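Local atomic coordinates of acetaldehyde dehydrogenase (Acetylating) (Geobacillus thermoglucosidasius, PDB entry 5J78), a protein that probably catalyses the reversible oxidation of acetaldehyde to acetyl-coenzyme A, using NAD+ as the electron acceptor. Residues Pro245-Glu250 with Tyr371-Met376; Ala278-Glu283 with Glu377-Leu382; Glu41-Ala46 with Arg158-Phe163. All blocks are in the same frame, centred on the assembly; numbering follows the deposited sequence. Where two conformers were deposited one is given.

Interaction 1. Residues Pro245-Glu250 with Tyr371-Met376; sequences PVYIHE and YIVKGM. Unlike the reference sequence in segment 371-376: Ile-372 (reference Thr).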
loop_
_atom_site.group_PDB
_atom_site.type_symbol
_atom_site.label_atom_id
_atom_site.label_comp_id
_atom_site.label_asym_id
_atom_site.label_seq_id
_atom_site.Cartn_x
_atom_site.Cartn_y
_atom_site.Cartn_z
ATOM N N PRO A 245 26.431 -20.171 17.446
ATOM C CA PRO A 245 26.789 -21.134 18.485
ATOM C C PRO A 245 28.122 -21.777 18.175
ATOM O O PRO A 245 28.384 -22.060 17.004
ATOM C CB PRO A 245 25.648 -22.145 18.420
ATOM C CG PRO A 245 25.295 -22.176 16.946
ATOM C CD PRO A 245 25.489 -20.753 16.463
ATOM N N VAL A 246 28.950 -21.996 19.195
ATOM C CA VAL A 246 30.250 -22.621 19.000
ATOM C C VAL A 246 30.407 -23.798 19.953
ATOM O O VAL A 246 30.227 -23.669 21.170
ATOM C CB VAL A 246 31.409 -21.611 19.194
ATOM C CG1 VAL A 246 32.768 -22.285 18.986
ATOM C CG2 VAL A 246 31.264 -20.480 18.228
ATOM N N TYR A 247 30.732 -24.949 19.370
ATOM C CA TYR A 247 30.894 -26.217 20.107
ATOM C C TYR A 247 32.358 -26.444 20.447
ATOM O O TYR A 247 33.201 -26.451 19.550
ATOM C CB TYR A 247 30.358 -27.377 19.258
ATOM C CG TYR A 247 30.479 -28.772 19.838
ATOM C CD1 TYR A 247 30.279 -29.018 21.196
ATOM C CD2 TYR A 247 30.760 -29.863 19.010
ATOM C CE1 TYR A 247 30.383 -30.314 21.717
ATOM C CE2 TYR A 247 30.861 -31.152 19.521
ATOM C CZ TYR A 247 30.667 -31.370 20.875
ATOM O OH TYR A 247 30.764 -32.649 21.378
ATOM N N ILE A 248 32.670 -26.605 21.735
ATOM C CA ILE A 248 34.012 -27.038 22.133
ATOM C C ILE A 248 33.907 -28.507 22.523
ATOM O O ILE A 248 33.342 -28.856 23.556
ATOM C CB ILE A 248 34.617 -26.213 23.300
ATOM C CG1 ILE A 248 34.540 -24.711 23.005
ATOM C CG2 ILE A 248 36.091 -26.624 23.529
ATOM C CD1 ILE A 248 34.989 -23.803 24.161
ATOM N N HIS A 249 34.439 -29.356 21.657
ATOM C CA HIS A 249 34.422 -30.802 21.851
ATOM C C HIS A 249 35.583 -31.209 22.768
ATOM O O HIS A 249 36.613 -30.529 22.799
ATOM C CB HIS A 249 34.524 -31.486 20.489
ATOM C CG HIS A 249 34.673 -32.971 20.549
ATOM N ND1 HIS A 249 35.847 -33.609 20.204
ATOM C CD2 HIS A 249 33.792 -33.946 20.873
ATOM C CE1 HIS A 249 35.687 -34.913 20.338
ATOM N NE2 HIS A 249 34.448 -35.145 20.731
ATOM N N GLU A 250 35.423 -32.315 23.497
ATOM C CA GLU A 250 36.432 -32.762 24.467
ATOM C C GLU A 250 37.818 -32.924 23.846
ATOM O O GLU A 250 38.830 -32.878 24.547
ATOM C CB GLU A 250 35.992 -34.077 25.112
ATOM C CG GLU A 250 36.309 -35.321 24.300
ATOM C CD GLU A 250 35.597 -36.570 24.818
ATOM O OE1 GLU A 250 35.973 -37.685 24.394
ATOM O OE2 GLU A 250 34.662 -36.443 25.641
ATOM N N TYR A 371 26.766 -23.078 27.654
ATOM C CA TYR A 371 25.916 -24.265 27.765
ATOM C C TYR A 371 26.775 -25.497 27.927
ATOM O O TYR A 371 27.755 -25.692 27.196
ATOM C CB TYR A 371 25.014 -24.449 26.540
ATOM C CG TYR A 371 23.952 -23.394 26.336
ATOM C CD1 TYR A 371 24.241 -22.210 25.668
ATOM C CD2 TYR A 371 22.652 -23.600 26.771
ATOM C CE1 TYR A 371 23.260 -21.244 25.461
ATOM C CE2 TYR A 371 21.667 -22.647 26.568
ATOM C CZ TYR A 371 21.978 -21.469 25.913
ATOM O OH TYR A 371 21.005 -20.511 25.719
ATOM N N ILE A 372 26.376 -26.329 28.883
ATOM C CA ILE A 372 26.989 -27.637 29.120
ATOM C C ILE A 372 26.253 -28.708 28.329
ATOM O O ILE A 372 25.025 -28.765 28.365
ATOM C CB ILE A 372 26.937 -28.057 30.614
ATOM C CG1 ILE A 372 26.989 -26.851 31.561
ATOM C CG2 ILE A 372 28.054 -29.060 30.926
ATOM C CD1 ILE A 372 28.272 -26.164 31.565
ATOM N N VAL A 373 26.990 -29.568 27.641
ATOM C CA VAL A 373 26.356 -30.627 26.862
ATOM C C VAL A 373 27.091 -31.919 27.118
ATOM O O VAL A 373 28.262 -31.897 27.492
ATOM C CB VAL A 373 26.343 -30.318 25.349
ATOM C CG1 VAL A 373 25.707 -28.965 25.099
ATOM C CG2 VAL A 373 27.749 -30.383 24.751
ATOM N N LYS A 374 26.408 -33.043 26.912
ATOM C CA LYS A 374 27.000 -34.353 27.190
ATOM C C LYS A 374 27.896 -34.800 26.042
ATOM O O LYS A 374 28.980 -35.355 26.265
ATOM C CB LYS A 374 25.907 -35.381 27.456
ATOM C CG LYS A 374 25.436 -35.459 28.910
ATOM C CD LYS A 374 24.094 -34.755 29.129
ATOM C CE LYS A 374 22.961 -35.415 28.331
ATOM N NZ LYS A 374 21.607 -35.151 28.916
ATOM N N GLY A 375 27.450 -34.543 24.815
ATOM C CA GLY A 375 28.252 -34.834 23.643
ATOM C C GLY A 375 27.821 -34.051 22.412
ATOM O O GLY A 375 27.040 -33.100 22.497
ATOM N N MET A 376 28.350 -34.481 21.272
ATOM C CA MET A 376 28.077 -33.895 19.963
ATOM C C MET A 376 26.612 -33.845 19.574
ATOM O O MET A 376 26.152 -32.860 18.998
ATOM C CB MET A 376 28.838 -34.686 18.906
ATOM C CG MET A 376 28.241 -34.637 17.513
ATOM S SD MET A 376 29.386 -35.348 16.317
ATOM C CE MET A 376 29.559 -37.048 16.871
#
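The far end of the Tyr-247 ring leans obliquely on the bend that leads from Val-373 to Met-376. On one flank CE1 of Tyr-247 lies 4.0 Å from CG2 of Val-373; on the other, CE2 of Tyr-247 is 4.1 Å from CB of Met-376, and CZ of Tyr-247 is 3.7 Å from CA of Met-376. The phenol OH of Tyr-247 comes within 3.0 Å of Met-376 N, but the angle is too poor for a hydrogen bond; its partner is Asp-282 OD1. The ring reaches this bend because its CG stands opposite the backbone N (chi1 178°), which carries it off the sheet face toward 371-376. One ring face lies under His-249 N, and the ring also meets that of Tyr-409, planes about 40° apart. A leucine here would probably leave Asp-282 OD1 without its phenol partner and open a gap beside Val-373 and Met-376. Strands 244-248 and 367-373 are separated by strand 276-282, so the ring spans a strand, ending where Gly-375 occupies the N-cap position of helix 376-388. Such a strand-to-helix turn at the end of a parallel sheet is typical of an alpha/beta fold, consistent with the catalytic domain of aldehyde dehydrogenases.

Interaction 2. Residues Ala278-Glu283 with Glu377-Leu382; sequences ALLVDE and EEASEL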
loop_
_atom_site.group_PDB
_atom_site.type_symbol
_atom_site.label_atom_id
_atom_site.label_comp_id
_atom_site.label_asym_id
_atom_site.label_seq_id
_atom_site.Cartn_x
_atom_site.Cartn_y
_atom_site.Cartn_z
ATOM N N ALA A 278 27.159 -18.010 21.936
ATOM C CA ALA A 278 26.932 -19.061 22.918
ATOM C C ALA A 278 27.981 -20.128 22.727
ATOM O O ALA A 278 28.307 -20.483 21.599
ATOM C CB ALA A 278 25.528 -19.648 22.786
ATOM N N LEU A 279 28.547 -20.603 23.831
ATOM C CA LEU A 279 29.458 -21.733 23.778
ATOM C C LEU A 279 28.704 -22.963 24.239
ATOM O O LEU A 279 27.929 -22.899 25.189
ATOM C CB LEU A 279 30.690 -21.516 24.650
ATOM C CG LEU A 279 31.561 -20.306 24.350
ATOM C CD1 LEU A 279 32.757 -20.338 25.303
ATOM C CD2 LEU A 279 32.015 -20.297 22.904
ATOM N N LEU A 280 28.932 -24.070 23.543
ATOM C CA LEU A 280 28.382 -25.373 23.909
ATOM C C LEU A 280 29.580 -26.236 24.284
ATOM O O LEU A 280 30.467 -26.440 23.452
ATOM C CB LEU A 280 27.587 -25.986 22.750
ATOM C CG LEU A 280 26.798 -25.003 21.883
ATOM C CD1 LEU A 280 26.201 -25.761 20.719
ATOM C CD2 LEU A 280 25.706 -24.287 22.667
ATOM N N VAL A 281 29.637 -26.712 25.529
ATOM C CA VAL A 281 30.864 -27.340 26.030
ATOM C C VAL A 281 30.629 -28.741 26.591
ATOM O O VAL A 281 29.699 -28.977 27.375
ATOM C CB VAL A 281 31.522 -26.443 27.109
ATOM C CG1 VAL A 281 32.832 -27.037 27.599
ATOM C CG2 VAL A 281 31.767 -25.063 26.536
ATOM N N ASP A 282 31.476 -29.672 26.156
ATOM C CA ASP A 282 31.401 -31.056 26.615
ATOM C C ASP A 282 31.620 -31.050 28.127
ATOM O O ASP A 282 32.530 -30.396 28.619
ATOM C CB ASP A 282 32.453 -31.940 25.916
ATOM C CG ASP A 282 31.944 -32.592 24.637
ATOM O OD1 ASP A 282 30.721 -32.574 24.374
ATOM O OD2 ASP A 282 32.792 -33.146 23.905
ATOM N N GLU A 283 30.758 -31.747 28.848
ATOM C CA GLU A 283 30.805 -31.767 30.293
ATOM C C GLU A 283 32.177 -32.216 30.752
ATOM O O GLU A 283 32.745 -31.650 31.675
ATOM C CB GLU A 283 29.724 -32.681 30.850
ATOM C CG GLU A 283 29.354 -32.360 32.286
ATOM C CD GLU A 283 28.322 -33.314 32.850
ATOM O OE1 GLU A 283 28.247 -34.463 32.362
ATOM O OE2 GLU A 283 27.587 -32.914 33.779
ATOM N N GLU A 377 25.879 -34.915 19.851
ATOM C CA GLU A 377 24.462 -34.945 19.492
ATOM C C GLU A 377 23.676 -33.885 20.252
ATOM O O GLU A 377 22.844 -33.198 19.670
ATOM C CB GLU A 377 23.850 -36.320 19.758
ATOM C CG GLU A 377 22.345 -36.372 19.492
ATOM C CD GLU A 377 21.743 -37.738 19.768
ATOM O OE1 GLU A 377 22.458 -38.610 20.315
ATOM O OE2 GLU A 377 20.553 -37.936 19.436
ATOM N N GLU A 378 23.921 -33.759 21.553
ATOM C CA GLU A 378 23.240 -32.727 22.337
ATOM C C GLU A 378 23.673 -31.333 21.876
ATOM O O GLU A 378 22.864 -30.400 21.846
ATOM C CB GLU A 378 23.519 -32.878 23.839
ATOM C CG GLU A 378 22.855 -31.768 24.667
ATOM C CD GLU A 378 22.943 -31.989 26.164
ATOM O OE1 GLU A 378 22.051 -31.490 26.878
ATOM O OE2 GLU A 378 23.900 -32.646 26.623
ATOM N N ALA A 379 24.954 -31.202 21.543
ATOM C CA ALA A 379 25.494 -29.966 20.979
ATOM C C ALA A 379 24.752 -29.561 19.680
ATOM O O ALA A 379 24.385 -28.401 19.502
ATOM C CB ALA A 379 26.995 -30.126 20.723
ATOM N N SER A 380 24.500 -30.517 18.794
ATOM C CA SER A 380 23.786 -30.221 17.550
ATOM C C SER A 380 22.357 -29.742 17.769
ATOM O O SER A 380 21.897 -28.806 17.118
ATOM C CB SER A 380 23.756 -31.449 16.652
ATOM O OG SER A 380 25.055 -31.770 16.191
ATOM N N GLU A 381 21.652 -30.382 18.693
ATOM C CA GLU A 381 20.279 -29.997 18.994
ATOM C C GLU A 381 20.201 -28.577 19.581
ATOM O O GLU A 381 19.278 -27.825 19.262
ATOM C CB GLU A 381 19.652 -31.021 19.949
ATOM C CG GLU A 381 19.594 -32.446 19.359
ATOM C CD GLU A 381 19.329 -33.531 20.403
ATOM O OE1 GLU A 381 19.006 -34.672 20.003
ATOM O OE2 GLU A 381 19.450 -33.251 21.617
ATOM N N LEU A 382 21.167 -28.207 20.428
ATOM C CA LEU A 382 21.213 -26.846 20.984
ATOM C C LEU A 382 21.624 -25.815 19.919
ATOM O O LEU A 382 21.034 -24.742 19.818
ATOM C CB LEU A 382 22.191 -26.755 22.163
ATOM C CG LEU A 382 21.691 -27.136 23.555
ATOM C CD1 LEU A 382 22.858 -27.034 24.496
ATOM C CD2 LEU A 382 20.542 -26.248 24.007
#
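Within 278-283, Leu-280 is the residue whose side chain touches the helical segment 377-382, at Ala-379 and Leu-382. CA of Leu-280 lies 6.2 Å from CA of Ala-379, close enough for a single side chain to fill the interval. CB of Leu-280 points at the helix without touching it: no atom of 377-382 lies within 4.5 Å of it. CG then sits opposite the carbonyl carbon of its own residue (chi1 -36°, turned well off the usual -60°), and the branch divides the work. CD1, extended from CA with chi2 174°, goes to the helix backbone: Leu-280 CD1 is 3.4 Å from Ala-379 O and 4.4 Å from Ala-379 CB. CD2 takes the other direction, toward the next turn, with Leu-280 CD2 at 4.3 Å from Leu-382 CB and at 4.4 Å from Leu-382 CD1. The two methyls thus straddle residues three apart on one helix face. Ala-383 and Leu-386 carry the same apolar face onward against Leu-280, and Tyr-409 of helix 403-410 closes on both Leu-280 and Ala-379. The strand is held in place by backbone bonds from Leu-280 to Val-246 and Ile-248, and from Leu-279 to Ala-369 and Tyr-371, which fix the height at which the leucine meets the helix. No hydrogen bond or charge crosses between the two segments. Attraction here is therefore probably dispersive and hydrophobic; the small Ala-379 lets the branched leucine approach a main-chain carbonyl, and about 133 Å² is buried where helix 376-388 packs on the parallel sheet.

Interaction 3. Residues Glu41-Ala46 with Arg158-Phe163; sequences EEAKAA and RNAIVF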
loop_
_atom_site.group_PDB
_atom_site.type_symbol
_atom_site.label_atom_id
_atom_site.label_comp_id
_atom_site.label_asym_id
_atom_site.label_seq_id
_atom_site.Cartn_x
_atom_site.Cartn_y
_atom_site.Cartn_z
ATOM N N GLU A 41 21.670 10.306 -11.029
ATOM C CA GLU A 41 21.880 10.786 -12.393
ATOM C C GLU A 41 23.364 11.036 -12.626
ATOM O O GLU A 41 23.901 10.684 -13.669
ATOM C CB GLU A 41 21.050 12.029 -12.674
ATOM C CG GLU A 41 19.789 11.683 -13.437
ATOM C CD GLU A 41 18.654 12.603 -13.124
ATOM O OE1 GLU A 41 18.901 13.827 -13.047
ATOM O OE2 GLU A 41 17.523 12.098 -12.940
ATOM N N GLU A 42 24.042 11.588 -11.636
ATOM C CA GLU A 42 25.481 11.749 -11.738
ATOM C C GLU A 42 26.175 10.383 -11.765
ATOM O O GLU A 42 27.150 10.193 -12.491
ATOM C CB GLU A 42 26.002 12.606 -10.583
ATOM C CG GLU A 42 25.584 14.071 -10.703
ATOM C CD GLU A 42 25.381 14.755 -9.345
ATOM O OE1 GLU A 42 25.918 14.257 -8.329
ATOM O OE2 GLU A 42 24.675 15.789 -9.292
ATOM N N ALA A 43 25.639 9.424 -11.013
ATOM C CA ALA A 43 26.187 8.071 -11.000
ATOM C C ALA A 43 25.996 7.394 -12.368
ATOM O O ALA A 43 26.846 6.641 -12.832
ATOM C CB ALA A 43 25.542 7.245 -9.889
ATOM N N LYS A 44 24.876 7.678 -13.019
ATOM C CA LYS A 44 24.630 7.137 -14.352
ATOM C C LYS A 44 25.698 7.597 -15.342
ATOM O O LYS A 44 26.301 6.778 -16.046
ATOM C CB LYS A 44 23.242 7.536 -14.839
ATOM C CG LYS A 44 22.803 6.836 -16.152
ATOM C CD LYS A 44 21.538 7.474 -16.722
ATOM C CE LYS A 44 21.190 6.956 -18.126
ATOM N NZ LYS A 44 21.150 5.465 -18.142
ATOM N N ALA A 45 25.954 8.898 -15.377
ATOM C CA ALA A 45 26.926 9.428 -16.318
ATOM C C ALA A 45 28.331 8.930 -15.998
ATOM O O ALA A 45 29.118 8.655 -16.904
ATOM C CB ALA A 45 26.889 10.976 -16.330
ATOM N N ALA A 46 28.646 8.805 -14.711
ATOM C CA ALA A 46 29.983 8.396 -14.295
ATOM C C ALA A 46 30.256 6.950 -14.702
ATOM O O ALA A 46 31.333 6.619 -15.205
ATOM C CB ALA A 46 30.141 8.557 -12.808
ATOM N N ARG A 158 33.138 -2.381 -12.315
ATOM C CA ARG A 158 32.890 -1.257 -13.231
ATOM C C ARG A 158 31.521 -0.611 -13.050
ATOM O O ARG A 158 30.923 -0.109 -14.000
ATOM C CB ARG A 158 33.083 -1.692 -14.687
ATOM C CG ARG A 158 34.477 -2.274 -14.966
ATOM C CD ARG A 158 34.455 -3.333 -16.048
ATOM N NE ARG A 158 34.239 -2.740 -17.355
ATOM C CZ ARG A 158 33.619 -3.335 -18.368
ATOM N NH1 ARG A 158 33.144 -4.562 -18.258
ATOM N NH2 ARG A 158 33.487 -2.701 -19.512
ATOM N N ASN A 159 31.064 -0.589 -11.806
ATOM C CA ASN A 159 29.825 0.065 -11.423
ATOM C C ASN A 159 30.042 1.410 -10.737
ATOM O O ASN A 159 31.131 1.688 -10.234
ATOM C CB ASN A 159 29.043 -0.852 -10.477
ATOM C CG ASN A 159 28.872 -2.233 -11.045
ATOM O OD1 ASN A 159 28.127 -2.428 -12.012
ATOM N ND2 ASN A 159 29.598 -3.192 -10.493
ATOM N N ALA A 160 28.985 2.216 -10.704
ATOM C CA ALA A 160 28.869 3.342 -9.764
ATOM C C ALA A 160 28.181 2.811 -8.511
ATOM O O ALA A 160 27.537 1.773 -8.563
ATOM C CB ALA A 160 28.074 4.513 -10.375
ATOM N N ILE A 161 28.318 3.500 -7.386
ATOM C CA ILE A 161 27.646 3.065 -6.163
ATOM C C ILE A 161 27.186 4.278 -5.370
ATOM O O ILE A 161 27.922 5.273 -5.254
ATOM C CB ILE A 161 28.542 2.145 -5.288
ATOM C CG1 ILE A 161 27.780 1.705 -4.033
ATOM C CG2 ILE A 161 29.846 2.818 -4.906
ATOM C CD1 ILE A 161 28.240 0.364 -3.501
ATOM N N VAL A 162 25.945 4.202 -4.882
ATOM C CA VAL A 162 25.350 5.230 -4.016
ATOM C C VAL A 162 25.067 4.623 -2.647
ATOM O O VAL A 162 24.288 3.677 -2.539
ATOM C CB VAL A 162 24.022 5.804 -4.583
ATOM C CG1 VAL A 162 23.480 6.892 -3.676
ATOM C CG2 VAL A 162 24.214 6.348 -5.989
ATOM N N PHE A 163 25.694 5.180 -1.612
ATOM C CA PHE A 163 25.546 4.684 -0.242
ATOM C C PHE A 163 24.425 5.319 0.558
ATOM O O PHE A 163 24.125 6.499 0.409
ATOM C CB PHE A 163 26.853 4.873 0.518
ATOM C CG PHE A 163 27.932 3.967 0.052
ATOM C CD1 PHE A 163 27.832 2.606 0.263
ATOM C CD2 PHE A 163 29.024 4.465 -0.640
ATOM C CE1 PHE A 163 28.810 1.756 -0.180
ATOM C CE2 PHE A 163 30.015 3.618 -1.088
ATOM C CZ PHE A 163 29.904 2.263 -0.860
#
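Two alanine methyls, those of Ala-43 and Ala-160, meet at the centre of this contact, 3.8 Å apart from CB to CB. They do not meet head-on: the two bonds from CA to CB are inclined at about 119°, so each methyl passes beside the other. That slant also sets CB of Ala-160 against the helix backbone, 3.5 Å from Ala-43 O. The CA atoms of the pair stand only 5.6 Å apart, a spacing that the absence of longer side chains at both positions allows. Two residues along the strand, Val-162 also faces the helix. Its CG1 is opposite the backbone N (chi1 -178°), which leaves CG2 opposite the carbonyl carbon and directed at Ala-43: Val-162 CG2 and Ala-43 CB are 4.2 Å apart. Ala-43 accordingly rests on two residues of the same strand face, whereas Ile-161 between them turns the other way, to Lys-150 and Ala-154 of helix 143-156. Strand 160-165 thus lies between two helices, within a mixed sheet probably belonging to the family's nucleotide-binding domain. Just before it, Arg-158 ends helix 143-156 in a Schellman motif and reaches helix 28-51 by polar bonds, its O to Gln-47 NE2 and its NH2 to Glu-51 O. Nearer the N-terminus of the same helix, Glu-41 forms a salt bridge with Arg-26 of the second subunit. Between the segments themselves no hydrogen bond forms. The contact is methyl against methyl and against one main-chain carbonyl, with some 121 Å² buried, which implies that van der Waals contact, made possible by two small residues, rather than polar pairing joins helix to strand here.

Interactions 1 and 2 form one region: their centres are 3 Å apart and their segments alternate along the chain. Strand 276-282, which carries segment 278-283, lies between the strands of interaction 1, and probable backbone hydrogen bonds join it to one of them, Tyr-371 N to Leu-279 O and Tyr-371 O to Val-281 N, each 2.7 Å. It starts shortly after Cys-273, found here as 3-sulfinoalanine and probably the family's catalytic cysteine, so both contacts belong to the part of the fold carrying it. Interaction 3 lies on the opposite side of the chain's centre, about 49 and 48 Å from interactions 1 and 2, centre to centre. Its Ala-43 side chain is about 11 Å from a bound magnesium ion.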